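Local atomic coordinates of CELL WALL surface anchor family protein (PDB entry 2WW8), a protein that probably serves as the pilus adhesin of Streptococcus pneumoniae, helping the bacterium recognise and attach to host cells. Residues T150-Q155 against N695-L700; N178-V183 against T188-I193. One frame throughout, in Å; residues are numbered along the deposited sequence.

Interaction 1 (T150-Q155 against N695-L700); sequences TYPDVQ and NGRTTL
Arg697 lays one face of its guanidinium over the CB methylene of Pro152, and this surface contact ties a tight turn after strand 148-150 to the loop leading into strand 699-701 of the Ig-like domain. Pro152 CB is 4.0 Å from Arg697 NE and equally far from its NH2, so the flat cation rests on a hydrocarbon corner. Arginine suits the place because it joins reach to flatness. With CG anti to the backbone N (chi1 -177°) and the chain extended to NE, the group crosses from one loop to the other, although the nearest CA atoms, those of Pro152 and Arg697, are 8.2 Å apart. Beyond the proline, Arg697 NH2 meets the backbone of Asp153 obliquely, 3.9 Å from Asp153 N, a packing distance.

The main polar partner of Arg697 is Asp712, whose carboxylate forms a salt bridge with NE. Asp153 carries the opposite charge, but its OD2 stays 5.3 Å from Arg697 NH2, too far for a bridge. That oxygen instead pairs with Arg182 NH1 and accepts the backbone N of Asp712. Arg697 and Asp153 thus each hold Asp712, one by side chain and the other by main chain, and the nearby arginines would be expected to favour the ionised form of both aspartates.

Proline fits the start of the turn, since its ring fixes phi and offers a rigid surface to the cation. The turn is closed by a weak backbone bond from Gln155 N to Tyr151 O, and Gln155 NE2 reaches back to Pro152 O. Asp153 CG lies between its own N and carbonyl carbon (chi1 40°), which lets Asp153 OD1 accept Val154 N at 2.8 Å on the anti side of the carboxylate.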
# COMPACT_ATOMS: atom_id res chain seq x y z
N THR A 150 -11.13 -1.77 16.47
CA THR A 150 -10.63 -2.92 17.25
C THR A 150 -10.79 -4.20 16.42
O THR A 150 -11.90 -4.50 15.93
CB THR A 150 -11.30 -3.02 18.62
OG1 THR A 150 -11.03 -1.83 19.38
CG2 THR A 150 -10.79 -4.21 19.45
N TYR A 151 -9.69 -4.92 16.20
CA TYR A 151 -9.72 -6.23 15.53
C TYR A 151 -10.42 -7.23 16.40
O TYR A 151 -10.01 -7.44 17.54
CB TYR A 151 -8.32 -6.75 15.24
CG TYR A 151 -7.63 -6.04 14.09
CD1 TYR A 151 -8.14 -6.15 12.79
CD2 TYR A 151 -6.44 -5.35 14.27
CE1 TYR A 151 -7.53 -5.53 11.74
CE2 TYR A 151 -5.79 -4.74 13.18
CZ TYR A 151 -6.33 -4.87 11.92
OH TYR A 151 -5.72 -4.25 10.85
N PRO A 152 -11.50 -7.83 15.89
CA PRO A 152 -12.20 -8.78 16.79
C PRO A 152 -11.34 -9.98 17.20
O PRO A 152 -11.44 -10.35 18.35
CB PRO A 152 -13.38 -9.26 15.96
CG PRO A 152 -13.68 -8.02 15.10
CD PRO A 152 -12.31 -7.51 14.70
N ASP A 153 -10.53 -10.53 16.29
CA ASP A 153 -9.86 -11.80 16.48
C ASP A 153 -8.96 -11.79 17.72
O ASP A 153 -9.00 -12.72 18.52
CB ASP A 153 -9.02 -12.24 15.28
CG ASP A 153 -8.21 -11.11 14.60
OD1 ASP A 153 -7.84 -10.05 15.16
OD2 ASP A 153 -7.84 -11.31 13.43
N VAL A 154 -8.12 -10.76 17.84
CA VAL A 154 -7.19 -10.67 18.98
C VAL A 154 -7.37 -9.37 19.73
O VAL A 154 -6.62 -9.11 20.67
CB VAL A 154 -5.72 -10.91 18.59
CG1 VAL A 154 -5.57 -12.30 17.97
CG2 VAL A 154 -5.25 -9.80 17.61
N GLN A 155 -8.38 -8.58 19.39
CA GLN A 155 -8.86 -7.56 20.31
C GLN A 155 -7.89 -6.38 20.47
O GLN A 155 -7.85 -5.80 21.54
CB GLN A 155 -9.10 -8.17 21.70
CG GLN A 155 -10.25 -9.15 21.77
CD GLN A 155 -11.59 -8.46 21.75
OE1 GLN A 155 -12.07 -7.96 22.77
NE2 GLN A 155 -12.19 -8.40 20.57
N ASN A 695 -18.06 -2.28 5.81
CA ASN A 695 -18.27 -3.71 5.86
C ASN A 695 -18.71 -4.17 7.23
O ASN A 695 -18.48 -3.46 8.20
CB ASN A 695 -16.97 -4.50 5.55
CG ASN A 695 -16.14 -3.94 4.39
OD1 ASN A 695 -16.31 -2.89 3.73
N GLY A 696 -19.29 -5.36 7.32
CA GLY A 696 -19.46 -6.00 8.61
C GLY A 696 -18.12 -6.66 8.90
O GLY A 696 -17.09 -6.29 8.33
N ARG A 697 -18.12 -7.64 9.79
CA ARG A 697 -16.85 -8.36 10.09
C ARG A 697 -16.30 -9.02 8.83
O ARG A 697 -16.92 -9.97 8.28
CB ARG A 697 -17.05 -9.36 11.24
CG ARG A 697 -15.69 -10.04 11.55
CD ARG A 697 -15.76 -11.31 12.38
NE ARG A 697 -14.41 -11.56 12.90
CZ ARG A 697 -14.10 -12.60 13.69
NH1 ARG A 697 -15.04 -13.48 14.00
NH2 ARG A 697 -12.86 -12.75 14.15
N THR A 698 -15.15 -8.52 8.37
CA THR A 698 -14.43 -8.98 7.19
C THR A 698 -13.28 -9.94 7.50
O THR A 698 -12.42 -9.57 8.26
CB THR A 698 -13.95 -7.78 6.35
OG1 THR A 698 -15.06 -6.90 6.12
CG2 THR A 698 -13.52 -8.24 4.94
N THR A 699 -13.26 -11.14 6.93
CA THR A 699 -12.38 -12.20 7.45
C THR A 699 -11.69 -12.91 6.30
O THR A 699 -12.21 -13.02 5.17
CB THR A 699 -13.12 -13.24 8.36
OG1 THR A 699 -14.13 -13.95 7.62
CG2 THR A 699 -13.85 -12.50 9.51
N LEU A 700 -10.50 -13.41 6.63
CA LEU A 700 -9.83 -14.39 5.79
C LEU A 700 -9.78 -15.70 6.58
O LEU A 700 -9.32 -15.71 7.76
CB LEU A 700 -8.40 -13.91 5.53
CG LEU A 700 -7.47 -14.98 4.91
CD1 LEU A 700 -7.95 -15.38 3.52
CD2 LEU A 700 -6.01 -14.46 4.88

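Interaction 2 (N178-V183 against T188-I193); sequences NPYERV and TLSKRI
Thr188 packs against Arg182 and Glu181 where the two arms of an antiparallel beta hairpin begin to pair. Its CA-H touches Arg182 O. Its OG1, which also bonds to Ser211 OG, is linked to the carboxylate of Glu181 through one water, 2.6 Å from Thr188 OG1 and 3.0 Å from Glu181 OE2.

Leu189 forms the hydrogen-bonded pair with Arg182: its O receives Arg182 N at 2.7 Å in a nearly straight bond, and its N gives to Arg182 O at 3.0 Å. On the sheet face that Leu189 shares with Arg182, Leu189 CD1 meets Arg182 CB; the charged end of Arg182 runs on to Asp153 and Tyr151. Ser190 sits opposite Glu181 in a non-hydrogen-bonded pair. A small residue fits here: CB packs on Glu181 CA, while OG bonds to Thr209.

Lys191 N closes a longer bond to Tyr180 O, 3.3 Å, and the extended side chain leads to the other face, where NZ is linked covalently to Asn695. Lys191 O is buried under Tyr180 CB without a partner.

Arg192 stacks on Tyr180, planes 12° apart. Arg192 CD stands 3.5 Å from the centroid of the Tyr180 ring, a CH-pi contact over the face, and the flat guanidinium continues out over Tyr180 OH. In both residues CG lies between the backbone N and the carbonyl carbon (chi1 65° in Arg192, 69° in Tyr180), turning the side chains toward each other; Glu207 takes NE.

Ile193 N bonds to Asn176 OD1, and its side chain touches Ala174 of strand 171-184 and Tyr204 and Ile206 of strand 203-218; strand 187-196 runs between those two strands.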
# COMPACT_ATOMS: atom_id res chain seq x y z
N ASN A 178 -5.29 2.75 9.36
CA ASN A 178 -3.89 3.02 9.14
C ASN A 178 -2.96 2.33 10.13
O ASN A 178 -3.08 2.56 11.33
CB ASN A 178 -3.65 4.53 9.18
CG ASN A 178 -2.24 4.90 8.76
OD1 ASN A 178 -1.82 4.60 7.65
ND2 ASN A 178 -1.50 5.56 9.65
N PRO A 179 -2.03 1.49 9.63
CA PRO A 179 -2.00 1.09 8.21
C PRO A 179 -3.16 0.23 7.75
O PRO A 179 -3.83 -0.38 8.59
CB PRO A 179 -0.68 0.31 8.08
CG PRO A 179 -0.33 -0.10 9.39
CD PRO A 179 -0.83 1.01 10.33
N TYR A 180 -3.36 0.16 6.43
CA TYR A 180 -4.54 -0.47 5.89
C TYR A 180 -4.10 -1.90 5.59
O TYR A 180 -4.95 -2.75 5.40
CB TYR A 180 -5.13 0.28 4.68
CG TYR A 180 -4.32 0.28 3.39
CD1 TYR A 180 -3.39 1.29 3.13
CD2 TYR A 180 -4.50 -0.75 2.45
CE1 TYR A 180 -2.66 1.29 1.93
CE2 TYR A 180 -3.74 -0.81 1.27
CZ TYR A 180 -2.83 0.23 1.02
OH TYR A 180 -2.10 0.19 -0.13
N GLU A 181 -2.80 -2.15 5.57
CA GLU A 181 -2.26 -3.49 5.44
C GLU A 181 -1.82 -4.08 6.80
O GLU A 181 -1.08 -3.45 7.55
CB GLU A 181 -1.14 -3.45 4.41
CG GLU A 181 -0.45 -4.81 4.26
CD GLU A 181 0.46 -4.86 3.00
OE1 GLU A 181 1.66 -4.53 3.11
OE2 GLU A 181 -0.04 -5.21 1.90
N ARG A 182 -2.29 -5.29 7.10
CA ARG A 182 -2.02 -5.99 8.34
C ARG A 182 -1.11 -7.20 8.10
O ARG A 182 -1.40 -8.08 7.26
CB ARG A 182 -3.37 -6.45 8.93
CG ARG A 182 -3.29 -6.99 10.36
CD ARG A 182 -4.63 -7.66 10.72
NE ARG A 182 -4.66 -7.87 12.18
CZ ARG A 182 -5.52 -8.67 12.82
NH1 ARG A 182 -6.37 -9.39 12.11
NH2 ARG A 182 -5.49 -8.81 14.14
N VAL A 183 -0.05 -7.31 8.89
CA VAL A 183 0.77 -8.53 8.92
C VAL A 183 0.04 -9.64 9.70
O VAL A 183 -0.41 -9.41 10.83
CB VAL A 183 2.15 -8.25 9.55
CG1 VAL A 183 3.03 -9.48 9.47
CG2 VAL A 183 2.83 -7.04 8.82
N THR A 188 -0.01 -11.33 4.52
CA THR A 188 -0.56 -10.02 4.85
C THR A 188 -1.99 -9.95 4.29
O THR A 188 -2.37 -10.72 3.40
CB THR A 188 0.27 -8.91 4.16
OG1 THR A 188 -0.02 -8.97 2.76
CG2 THR A 188 1.81 -9.07 4.39
N LEU A 189 -2.81 -9.04 4.82
CA LEU A 189 -4.09 -8.78 4.23
C LEU A 189 -4.29 -7.27 4.31
O LEU A 189 -3.57 -6.58 5.07
CB LEU A 189 -5.25 -9.60 4.86
CG LEU A 189 -5.44 -9.52 6.38
CD1 LEU A 189 -6.04 -8.14 6.73
CD2 LEU A 189 -6.37 -10.61 6.95
N SER A 190 -5.25 -6.76 3.51
CA SER A 190 -5.47 -5.31 3.47
C SER A 190 -6.86 -4.99 3.02
O SER A 190 -7.43 -5.72 2.22
CB SER A 190 -4.41 -4.57 2.63
OG SER A 190 -4.69 -4.69 1.23
N LYS A 191 -7.40 -3.89 3.52
CA LYS A 191 -8.70 -3.38 3.12
C LYS A 191 -8.69 -1.86 3.21
O LYS A 191 -8.23 -1.28 4.22
CB LYS A 191 -9.79 -3.92 4.03
CG LYS A 191 -11.18 -3.49 3.47
CD LYS A 191 -12.30 -4.33 4.08
CE LYS A 191 -13.61 -3.71 3.65
NZ LYS A 191 -14.68 -4.29 4.49
N ARG A 192 -9.15 -1.18 2.17
CA ARG A 192 -9.19 0.29 2.22
C ARG A 192 -10.19 0.84 1.20
O ARG A 192 -10.58 0.15 0.28
CB ARG A 192 -7.79 0.89 1.95
CG ARG A 192 -7.26 0.61 0.53
CD ARG A 192 -6.12 1.54 0.19
NE ARG A 192 -5.59 1.15 -1.13
CZ ARG A 192 -4.87 1.93 -1.92
NH1 ARG A 192 -4.55 3.14 -1.48
NH2 ARG A 192 -4.45 1.53 -3.12
N ILE A 193 -10.57 2.10 1.37
CA ILE A 193 -11.18 2.85 0.28
C ILE A 193 -9.94 3.26 -0.53
O ILE A 193 -9.01 3.85 0.03
CB ILE A 193 -11.98 4.08 0.82
CG1 ILE A 193 -13.25 3.63 1.58
CG2 ILE A 193 -12.41 5.01 -0.34
CD1 ILE A 193 -13.73 4.67 2.58
O HOH W 1 -1.89 -7.58 1.50

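Along the sequence, interaction 2 is nested inside the loop closed by interaction 1, yet their centres lie only about 12 Å apart in what appears to be one beta-rich domain, with segment 695-700 in its Ig-like part. Strand 171-184 connects them, since Arg182 of the hairpin reaches the turn 150-155. Between hairpin and segment 695-700 the chain departs to build a separate portion with a parallel sheet, strands 225-232 to 566-569, and the magnesium site, then returns. The Lys191-Asn695 bond, an intramolecular isopeptide cross-link, therefore joins residues from both sides of this excursion. As in other Gram-positive pilins, such a cross-link probably stiffens the domain against pulling forces.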